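Local coordinates for clavulanic acid biosynthesis oligopeptide binding protein 2 (Streptomyces clavuligerus, PDB 2WOL) that probably binds peptides or related small ligands as an extracellular solute-binding protein encoded with the clavulanic acid biosynthesis genes, at residues Y215-H220 with L226-N231; A41-L46 with W57-L62; G33-V38 with Y551-M556. One frame throughout, in Å; residues are numbered along the deposited sequence.

Contact 1: Y215-H220 with L226-N231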
loop_
_atom_site.group_PDB
_atom_site.type_symbol
_atom_site.label_atom_id
_atom_site.label_comp_id
_atom_site.label_asym_id
_atom_site.label_seq_id
_atom_site.Cartn_x
_atom_site.Cartn_y
_atom_site.Cartn_z
ATOM N N TYR A 215 21.476 -8.662 -0.561
ATOM C CA TYR A 215 21.839 -8.539 0.849
ATOM C C TYR A 215 21.169 -9.605 1.692
ATOM O O TYR A 215 20.139 -10.162 1.313
ATOM C CB TYR A 215 21.510 -7.135 1.385
ATOM C CG TYR A 215 22.216 -6.081 0.577
ATOM C CD1 TYR A 215 21.664 -5.619 -0.617
ATOM C CD2 TYR A 215 23.459 -5.588 0.969
ATOM C CE1 TYR A 215 22.320 -4.688 -1.394
ATOM C CE2 TYR A 215 24.126 -4.642 0.197
ATOM C CZ TYR A 215 23.546 -4.200 -0.983
ATOM O OH TYR A 215 24.169 -3.270 -1.779
ATOM N N ARG A 216 21.781 -9.884 2.833
ATOM C CA ARG A 216 21.211 -10.784 3.817
ATOM C C ARG A 216 21.271 -10.123 5.189
ATOM O O ARG A 216 22.053 -9.189 5.406
ATOM C CB ARG A 216 21.952 -12.125 3.815
ATOM C CG ARG A 216 23.409 -12.059 4.256
ATOM C CD ARG A 216 24.027 -13.443 4.240
ATOM N NE ARG A 216 25.443 -13.412 4.585
ATOM C CZ ARG A 216 26.291 -14.422 4.398
ATOM N NH1 ARG A 216 25.879 -15.563 3.855
ATOM N NH2 ARG A 216 27.562 -14.284 4.753
ATOM N N VAL A 217 20.440 -10.605 6.109
ATOM C CA VAL A 217 20.426 -10.105 7.477
ATOM C C VAL A 217 21.707 -10.528 8.200
ATOM O O VAL A 217 21.993 -11.722 8.323
ATOM C CB VAL A 217 19.192 -10.617 8.263
ATOM C CG1 VAL A 217 19.187 -10.057 9.679
ATOM C CG2 VAL A 217 17.895 -10.264 7.537
ATOM N N ALA A 218 22.478 -9.544 8.661
ATOM C CA ALA A 218 23.684 -9.806 9.445
ATOM C C ALA A 218 23.355 -9.829 10.933
ATOM O O ALA A 218 23.875 -10.662 11.685
ATOM C CB ALA A 218 24.753 -8.764 9.151
ATOM N N ARG A 219 22.490 -8.909 11.351
ATOM C CA ARG A 219 22.058 -8.830 12.738
ATOM C C ARG A 219 20.761 -8.045 12.849
ATOM O O ARG A 219 20.596 -7.015 12.204
ATOM C CB ARG A 219 23.138 -8.180 13.607
ATOM C CG ARG A 219 22.885 -8.299 15.098
ATOM C CD ARG A 219 23.914 -7.516 15.882
ATOM N NE ARG A 219 23.415 -7.188 17.214
ATOM C CZ ARG A 219 23.879 -6.200 17.970
ATOM N NH1 ARG A 219 24.861 -5.420 17.531
ATOM N NH2 ARG A 219 23.350 -5.984 19.167
ATOM N N HIS A 220 19.843 -8.554 13.665
ATOM C CA HIS A 220 18.643 -7.824 14.035
ATOM C C HIS A 220 18.567 -7.796 15.554
ATOM O O HIS A 220 18.530 -8.849 16.199
ATOM C CB HIS A 220 17.394 -8.484 13.443
ATOM C CG HIS A 220 16.105 -7.860 13.887
ATOM N ND1 HIS A 220 15.866 -6.504 13.823
ATOM C CD2 HIS A 220 14.976 -8.417 14.386
ATOM C CE1 HIS A 220 14.649 -6.251 14.270
ATOM N NE2 HIS A 220 14.088 -7.395 14.619
ATOM N N LEU A 226 19.023 -3.043 12.648
ATOM C CA LEU A 226 19.019 -4.104 11.658
ATOM C C LEU A 226 20.160 -3.822 10.699
ATOM O O LEU A 226 20.191 -2.771 10.053
ATOM C CB LEU A 226 17.680 -4.153 10.909
ATOM C CG LEU A 226 17.561 -5.138 9.743
ATOM C CD1 LEU A 226 17.643 -6.588 10.226
ATOM C CD2 LEU A 226 16.266 -4.895 8.989
ATOM N N HIS A 227 21.108 -4.750 10.634
ATOM C CA HIS A 227 22.263 -4.614 9.756
ATOM C C HIS A 227 22.194 -5.651 8.651
ATOM O O HIS A 227 21.934 -6.834 8.910
ATOM C CB HIS A 227 23.565 -4.755 10.552
ATOM C CG HIS A 227 23.864 -3.585 11.439
ATOM N ND1 HIS A 227 25.073 -3.428 12.080
ATOM C CD2 HIS A 227 23.118 -2.504 11.776
ATOM C CE1 HIS A 227 25.054 -2.313 12.789
ATOM N NE2 HIS A 227 23.879 -1.732 12.619
ATOM N N LEU A 228 22.414 -5.188 7.424
ATOM C CA LEU A 228 22.437 -6.037 6.246
ATOM C C LEU A 228 23.827 -6.040 5.635
ATOM O O LEU A 228 24.468 -4.994 5.513
ATOM C CB LEU A 228 21.427 -5.550 5.201
ATOM C CG LEU A 228 19.969 -5.294 5.603
ATOM C CD1 LEU A 228 19.156 -5.008 4.347
ATOM C CD2 LEU A 228 19.357 -6.458 6.384
ATOM N N GLU A 229 24.285 -7.231 5.263
ATOM C CA GLU A 229 25.565 -7.400 4.575
ATOM C C GLU A 229 25.315 -7.995 3.194
ATOM O O GLU A 229 24.225 -8.491 2.922
ATOM C CB GLU A 229 26.498 -8.309 5.392
ATOM C CG GLU A 229 25.925 -9.703 5.640
ATOM C CD GLU A 229 26.829 -10.599 6.462
ATOM O OE1 GLU A 229 27.761 -10.087 7.117
ATOM O OE2 GLU A 229 26.588 -11.826 6.461
ATOM N N ARG A 230 26.319 -7.947 2.324
ATOM C CA ARG A 230 26.189 -8.524 0.995
ATOM C C ARG A 230 25.936 -10.028 1.047
ATOM O O ARG A 230 26.504 -10.745 1.879
ATOM C CB ARG A 230 27.436 -8.252 0.159
ATOM C CG ARG A 230 27.613 -6.799 -0.255
ATOM C CD ARG A 230 28.618 -6.705 -1.397
ATOM N NE ARG A 230 28.918 -5.328 -1.785
ATOM C CZ ARG A 230 28.173 -4.599 -2.610
ATOM N NH1 ARG A 230 27.068 -5.104 -3.145
ATOM N NH2 ARG A 230 28.534 -3.358 -2.908
ATOM N N ASN A 231 25.062 -10.482 0.158
ATOM C CA ASN A 231 24.852 -11.898 -0.085
ATOM C C ASN A 231 25.934 -12.360 -1.066
ATOM O O ASN A 231 25.913 -11.974 -2.235
ATOM C CB ASN A 231 23.442 -12.115 -0.651
ATOM C CG ASN A 231 23.181 -13.551 -1.100
ATOM O OD1 ASN A 231 24.074 -14.398 -1.109
ATOM N ND2 ASN A 231 21.944 -13.821 -1.489
#
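Arg216 and Glu229 face each other as a hydrogen-bonded antiparallel pair and close it with a salt bridge. Arg216 NE lies 2.7 Å from Glu229 OE2, on the anti side of the carboxylate and tilted out of its plane; NH2 adds a weak bond to the same oxygen. In both residues CG sits between the backbone N and the carbonyl carbon (chi1 65° and 59°), which swings each chain over the neighbouring strand, so that their CG atoms meet at 3.7 Å before the charged ends join. Ala218 CB packs 3.8 Å from Glu229 CG.

Beneath the salt bridge the backbones pair directly: Arg216 N donates to Glu229 O at 2.8 Å, and Glu229 N returns the bond to Arg216 O. Farther along, Ala218 N and Arg219 N both donate to His227 O, at 2.8 and 3.3 Å, from the same face of its carbonyl plane. Two residues opposite one define a classic beta bulge, and the register shifts by one between Val217 and Arg219. His227 N bonds Arg219 O, restoring the pairing.

The other face carries Val217, His220, Leu226 and Leu228. Val217 CG1 meets Leu226 CD1 at 3.8 Å, the two side chains crossing at about a right angle, and Leu226 CD1 also packs against His220 CB. At the end of the hairpin away from its turn, Tyr215 and Arg230 run side by side, with ring and guanidinium planes 28° apart; Tyr215 OH bonds Pro246 O, while Arg230 bonds Ala244 O and forms a salt bridge with Asp247.

The two strands form a beta hairpin. Strand 215-221 is an edge strand of a five-stranded mixed sheet, strand 225-230 pairs on with strand 248-253, and helix 54-63 covers the face of Leu226 and Leu228, where Leu59 touches both.

Contact 2: A41-L46 with W57-L62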
loop_
_atom_site.group_PDB
_atom_site.type_symbol
_atom_site.label_atom_id
_atom_site.label_comp_id
_atom_site.label_asym_id
_atom_site.label_seq_id
_atom_site.Cartn_x
_atom_site.Cartn_y
_atom_site.Cartn_z
ATOM N N ALA A 41 10.096 2.888 13.943
ATOM C CA ALA A 41 9.493 1.612 14.314
ATOM C C ALA A 41 10.343 0.444 13.836
ATOM O O ALA A 41 11.039 0.541 12.827
ATOM C CB ALA A 41 8.094 1.511 13.743
ATOM N N ASP A 42 10.281 -0.661 14.572
ATOM C CA ASP A 42 10.922 -1.906 14.163
ATOM C C ASP A 42 10.125 -2.520 13.013
ATOM O O ASP A 42 8.952 -2.194 12.810
ATOM C CB ASP A 42 10.958 -2.871 15.359
ATOM C CG ASP A 42 12.062 -3.923 15.256
ATOM O OD1 ASP A 42 12.705 -4.059 14.198
ATOM O OD2 ASP A 42 12.279 -4.629 16.265
ATOM N N VAL A 43 10.767 -3.403 12.256
ATOM C CA VAL A 43 10.055 -4.213 11.275
ATOM C C VAL A 43 8.955 -5.014 11.975
ATOM O O VAL A 43 9.095 -5.379 13.148
ATOM C CB VAL A 43 11.009 -5.181 10.521
ATOM C CG1 VAL A 43 12.091 -4.399 9.789
ATOM C CG2 VAL A 43 11.636 -6.209 11.472
ATOM N N ASP A 44 7.859 -5.271 11.267
ATOM C CA ASP A 44 6.834 -6.166 11.802
ATOM C C ASP A 44 7.284 -7.630 11.739
ATOM O O ASP A 44 6.952 -8.426 12.619
ATOM C CB ASP A 44 5.461 -5.947 11.134
ATOM C CG ASP A 44 5.502 -6.040 9.606
ATOM O OD1 ASP A 44 6.596 -6.024 9.008
ATOM O OD2 ASP A 44 4.407 -6.112 9.004
ATOM N N SER A 45 8.061 -7.966 10.711
ATOM C CA SER A 45 8.618 -9.307 10.548
ATOM C C SER A 45 9.775 -9.302 9.555
ATOM O O SER A 45 9.807 -8.477 8.633
ATOM C CB SER A 45 7.533 -10.277 10.066
ATOM O OG SER A 45 8.043 -11.596 9.962
ATOM N N LEU A 46 10.722 -10.216 9.764
ATOM C CA LEU A 46 11.759 -10.507 8.772
ATOM C C LEU A 46 11.452 -11.777 7.961
ATOM O O LEU A 46 12.237 -12.187 7.103
ATOM C CB LEU A 46 13.148 -10.588 9.422
ATOM C CG LEU A 46 13.701 -9.280 10.006
ATOM C CD1 LEU A 46 14.993 -9.543 10.757
ATOM C CD2 LEU A 46 13.913 -8.214 8.935
ATOM N N TRP A 57 8.176 -4.027 2.761
ATOM C CA TRP A 57 8.117 -4.502 1.373
ATOM C C TRP A 57 9.233 -3.845 0.562
ATOM O O TRP A 57 9.892 -4.490 -0.253
ATOM C CB TRP A 57 6.766 -4.199 0.724
ATOM C CG TRP A 57 5.593 -4.849 1.393
ATOM C CD1 TRP A 57 5.618 -5.917 2.246
ATOM C CD2 TRP A 57 4.212 -4.471 1.262
ATOM N NE1 TRP A 57 4.342 -6.230 2.651
ATOM C CE2 TRP A 57 3.459 -5.360 2.064
ATOM C CE3 TRP A 57 3.538 -3.467 0.546
ATOM C CZ2 TRP A 57 2.065 -5.277 2.173
ATOM C CZ3 TRP A 57 2.141 -3.387 0.651
ATOM C CH2 TRP A 57 1.425 -4.287 1.464
ATOM N N LEU A 58 9.439 -2.555 0.808
ATOM C CA LEU A 58 10.497 -1.791 0.164
ATOM C C LEU A 58 11.880 -2.341 0.532
ATOM O O LEU A 58 12.736 -2.521 -0.336
ATOM C CB LEU A 58 10.360 -0.324 0.581
ATOM C CG LEU A 58 11.240 0.744 -0.058
ATOM C CD1 LEU A 58 10.816 0.980 -1.508
ATOM C CD2 LEU A 58 11.117 2.011 0.765
ATOM N N LEU A 59 12.083 -2.617 1.819
ATOM C CA LEU A 59 13.327 -3.212 2.304
ATOM C C LEU A 59 13.556 -4.614 1.730
ATOM O O LEU A 59 14.696 -5.022 1.500
ATOM C CB LEU A 59 13.322 -3.261 3.832
ATOM C CG LEU A 59 14.559 -3.798 4.548
ATOM C CD1 LEU A 59 15.749 -2.864 4.374
ATOM C CD2 LEU A 59 14.234 -3.996 6.012
ATOM N N GLN A 60 12.469 -5.350 1.512
ATOM C CA GLN A 60 12.559 -6.693 0.943
ATOM C C GLN A 60 13.162 -6.723 -0.462
ATOM O O GLN A 60 13.660 -7.759 -0.905
ATOM C CB GLN A 60 11.195 -7.394 0.977
ATOM C CG GLN A 60 10.885 -8.023 2.336
ATOM C CD GLN A 60 11.763 -9.222 2.661
ATOM O OE1 GLN A 60 12.452 -9.765 1.794
ATOM N NE2 GLN A 60 11.733 -9.643 3.918
ATOM N N ARG A 61 13.136 -5.588 -1.157
ATOM C CA ARG A 61 13.774 -5.504 -2.472
ATOM C C ARG A 61 15.297 -5.700 -2.377
ATOM O O ARG A 61 15.938 -6.062 -3.357
ATOM C CB ARG A 61 13.410 -4.194 -3.180
ATOM C CG ARG A 61 11.999 -4.206 -3.755
ATOM C CD ARG A 61 11.489 -2.816 -4.123
ATOM N NE ARG A 61 12.215 -2.164 -5.221
ATOM C CZ ARG A 61 12.081 -2.461 -6.514
ATOM N NH1 ARG A 61 11.289 -3.451 -6.917
ATOM N NH2 ARG A 61 12.768 -1.771 -7.416
ATOM N N LEU A 62 15.862 -5.470 -1.193
ATOM C CA LEU A 62 17.290 -5.728 -0.954
ATOM C C LEU A 62 17.575 -7.169 -0.546
ATOM O O LEU A 62 18.672 -7.685 -0.786
ATOM C CB LEU A 62 17.832 -4.809 0.145
ATOM C CG LEU A 62 17.993 -3.317 -0.152
ATOM C CD1 LEU A 62 16.688 -2.559 0.074
ATOM C CD2 LEU A 62 19.088 -2.737 0.725
HETATM O O HOH W 1 9.753 -9.377 6.055
HETATM O O HOH W 2 13.568 -11.823 4.756
#
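Val43 against Leu59 and a pair of water bridges at Gln60 make this a sparse, buried contact between a loop and a helix. The loop holding 41-46 leaves strand 34-39 and leads to helix 54-63, on which 57-62 lies. The evidence for sparseness is quantitative: the segments bury 105 Å² between them, and no direct hydrogen bond crosses.

The apolar part is one loose touch, Val43 CG1 to Leu59 CD2 at 4.4 Å. Both side chains leave their backbones toward the opposite segment, and Leu59 also rests on Leu226 and Leu228 of strand 225-230.

Topologically this is a strand-loop-helix connection within a periplasmic-binding-protein-type fold: the chain leaves the sheet at strand 34-39 and returns as a helix lying against the face that carries Leu226 and Leu228.

Gln60 supplies the polar part. Its chain is bent at chi2 (-69°), which turns the carboxamide toward the loop. NE2 is 4.1 Å from Leu46 O, too far for a hydrogen bond, and two waters make the links instead, one to each of two carbonyls. One molecule accepts from Gln60 NE2 at 2.9 Å and donates to Ser45 O at 2.7 Å; a second accepts from NE2 at 3.0 Å and donates to Leu46 O at 2.7 Å. A single amide nitrogen is thereby linked to two successive carbonyls of the loop. The other end of the amide is held too, since Gln60 OE1 bonds Asn64 ND2, which helps to fix the rotation of the group.

Asp44 ties the intervening chain together, OD1 bonding Thr51 OG1 and OD2 bonding Tyr52 N. At the C-terminal end of the segment, Leu46 packs on both His220 and Leu226.

Contact 3: G33-V38 with Y551-M556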
loop_
_atom_site.group_PDB
_atom_site.type_symbol
_atom_site.label_atom_id
_atom_site.label_comp_id
_atom_site.label_asym_id
_atom_site.label_seq_id
_atom_site.Cartn_x
_atom_site.Cartn_y
_atom_site.Cartn_z
ATOM N N GLY A 33 30.669 1.659 0.687
ATOM C CA GLY A 33 30.133 2.468 1.769
ATOM C C GLY A 33 28.995 1.797 2.511
ATOM O O GLY A 33 28.523 0.722 2.124
ATOM N N THR A 34 28.568 2.443 3.590
ATOM C CA THR A 34 27.475 1.952 4.411
ATOM C C THR A 34 26.304 2.918 4.291
ATOM O O THR A 34 26.450 4.110 4.569
ATOM C CB THR A 34 27.915 1.817 5.879
ATOM O OG1 THR A 34 28.966 0.846 5.963
ATOM C CG2 THR A 34 26.757 1.375 6.764
ATOM N N LEU A 35 25.155 2.403 3.864
ATOM C CA LEU A 35 23.943 3.210 3.780
ATOM C C LEU A 35 23.286 3.223 5.152
ATOM O O LEU A 35 22.880 2.179 5.665
ATOM C CB LEU A 35 22.983 2.666 2.716
ATOM C CG LEU A 35 21.683 3.444 2.467
ATOM C CD1 LEU A 35 21.931 4.851 1.894
ATOM C CD2 LEU A 35 20.771 2.649 1.552
ATOM N N ARG A 36 23.203 4.411 5.743
ATOM C CA ARG A 36 22.667 4.573 7.087
ATOM C C ARG A 36 21.203 4.974 7.030
ATOM O O ARG A 36 20.862 6.100 6.656
ATOM C CB ARG A 36 23.490 5.600 7.869
ATOM C CG ARG A 36 24.927 5.162 8.141
ATOM C CD ARG A 36 25.781 6.304 8.685
ATOM N NE ARG A 36 25.193 6.920 9.877
ATOM C CZ ARG A 36 25.356 6.484 11.127
ATOM N NH1 ARG A 36 26.101 5.413 11.385
ATOM N NH2 ARG A 36 24.768 7.125 12.128
ATOM N N LEU A 37 20.341 4.023 7.379
ATOM C CA LEU A 37 18.896 4.224 7.351
ATOM C C LEU A 37 18.362 4.403 8.761
ATOM O O LEU A 37 18.999 3.998 9.735
ATOM C CB LEU A 37 18.198 3.039 6.670
ATOM C CG LEU A 37 18.604 2.721 5.226
ATOM C CD1 LEU A 37 17.858 1.507 4.722
ATOM C CD2 LEU A 37 18.360 3.918 4.313
ATOM N N VAL A 38 17.187 5.013 8.866
ATOM C CA VAL A 38 16.563 5.207 10.166
ATOM C C VAL A 38 15.048 4.978 10.077
ATOM O O VAL A 38 14.435 5.187 9.030
ATOM C CB VAL A 38 16.934 6.598 10.767
ATOM C CG1 VAL A 38 16.369 7.745 9.927
ATOM C CG2 VAL A 38 16.517 6.698 12.233
ATOM N N TYR A 551 10.980 6.407 -1.478
ATOM C CA TYR A 551 12.241 6.230 -2.196
ATOM C C TYR A 551 12.567 4.753 -2.385
ATOM O O TYR A 551 12.356 3.946 -1.478
ATOM C CB TYR A 551 13.388 6.861 -1.419
ATOM C CG TYR A 551 13.395 8.374 -1.316
ATOM C CD1 TYR A 551 13.834 8.999 -0.147
ATOM C CD2 TYR A 551 12.986 9.175 -2.378
ATOM C CE1 TYR A 551 13.871 10.384 -0.039
ATOM C CE2 TYR A 551 13.004 10.559 -2.279
ATOM C CZ TYR A 551 13.452 11.156 -1.110
ATOM O OH TYR A 551 13.497 12.529 -0.984
ATOM N N ASP A 552 13.104 4.401 -3.551
ATOM C CA ASP A 552 13.537 3.025 -3.776
ATOM C C ASP A 552 14.911 2.817 -3.145
ATOM O O ASP A 552 15.946 3.007 -3.784
ATOM C CB ASP A 552 13.557 2.681 -5.262
ATOM C CG ASP A 552 13.654 1.186 -5.515
ATOM O OD1 ASP A 552 13.392 0.397 -4.578
ATOM O OD2 ASP A 552 13.975 0.799 -6.659
ATOM N N ILE A 553 14.895 2.439 -1.873
ATOM C CA ILE A 553 16.101 2.235 -1.081
ATOM C C ILE A 553 17.146 1.380 -1.796
ATOM O O ILE A 553 18.326 1.708 -1.782
ATOM C CB ILE A 553 15.754 1.584 0.282
ATOM C CG1 ILE A 553 14.718 2.426 1.045
ATOM C CG2 ILE A 553 17.015 1.311 1.109
ATOM C CD1 ILE A 553 15.151 3.842 1.404
ATOM N N GLN A 554 16.704 0.290 -2.423
ATOM C CA GLN A 554 17.626 -0.668 -3.035
ATOM C C GLN A 554 18.484 -0.060 -4.151
ATOM O O GLN A 554 19.559 -0.568 -4.450
ATOM C CB GLN A 554 16.879 -1.914 -3.526
ATOM C CG GLN A 554 15.989 -1.712 -4.745
ATOM C CD GLN A 554 16.751 -1.807 -6.051
ATOM O OE1 GLN A 554 17.800 -2.453 -6.122
ATOM N NE2 GLN A 554 16.225 -1.176 -7.097
ATOM N N ALA A 555 17.996 1.018 -4.758
ATOM C CA ALA A 555 18.701 1.666 -5.865
ATOM C C ALA A 555 19.816 2.605 -5.401
ATOM O O ALA A 555 20.670 3.003 -6.196
ATOM C CB ALA A 555 17.717 2.421 -6.734
ATOM N N MET A 556 19.807 2.950 -4.117
ATOM C CA MET A 556 20.676 3.995 -3.587
ATOM C C MET A 556 22.118 3.551 -3.422
ATOM O O MET A 556 22.396 2.385 -3.156
ATOM C CB MET A 556 20.157 4.482 -2.241
ATOM C CG MET A 556 18.849 5.219 -2.319
ATOM S SD MET A 556 18.209 5.531 -0.674
ATOM C CE MET A 556 16.759 6.492 -1.096
#
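Leu35 and Leu37 reach the same methyl of Ile553 through different first torsions. Leu35 carries CG anti to its backbone nitrogen (chi1 -178°), whereas Leu37 turns CG beside the nitrogen and anti to the carbonyl carbon (chi1 -59°). In Ile553 it is CG2 that stands anti to the backbone N. This methyl is then 3.7 Å from Leu37 CD1 and 4.0 Å from Leu35 CD2. The approaches differ: Leu37 and Ile553 slide past each other in opposite directions, while Leu35 comes in at a slant. Leu35 CD2 also lies 4.3 Å from Met556 CB, so one branch of this leucine spans two residues of the turn.

No hydrogen bond crosses, and all four touching residues are buried; the 165 Å² hidden between the segments comes from apolar packing. What presents Ile553 and Met556 is the local backbone. Residues 553-555 form a short 3-10 segment, with Met556 N bonded to Ile553 O at 3.0 Å, following an inverse gamma turn centred on Asp552. Gln554 NE2 donates to Asp552 OD2 at 3.0 Å, in its own amide plane but from above the carboxylate, and Asp552 OD1 makes a salt bridge with Arg61.

The contact joins an early strand to a turn more than 500 residues later in the chain. Strand 34-39 runs in the mixed sheet between strands 248-253 and 271-272; Ile271 of the latter touches Leu37, Ile553 and Met556. Leu58 of helix 54-63 packs on Ile553, and the turn sits beside that helix against the sheet.

Overall arrangement
All three contacts gather round one mixed sheet and helix 54-63, with centres 12 to 13 Å apart. Contacts 1 and 2 meet directly: Leu226 CD2 packs 3.7 Å from Leu59 CD2, His220 CG lies 3.7 Å from Leu46 CD1, and Tyr215 N probably bonds Leu62 O at 3.0 Å. Contacts 2 and 3 are joined by the salt bridge of Arg61 NE with Asp552 OD1, 2.9 Å, and by Leu58 CD2 against Ile553 CG1. Contacts 1 and 3 do not touch, their nearest atoms being about 6 Å apart, but both reach the same sheet. Along the chain, contacts 1 and 2 follow in series inside the long loop that contact 3 closes.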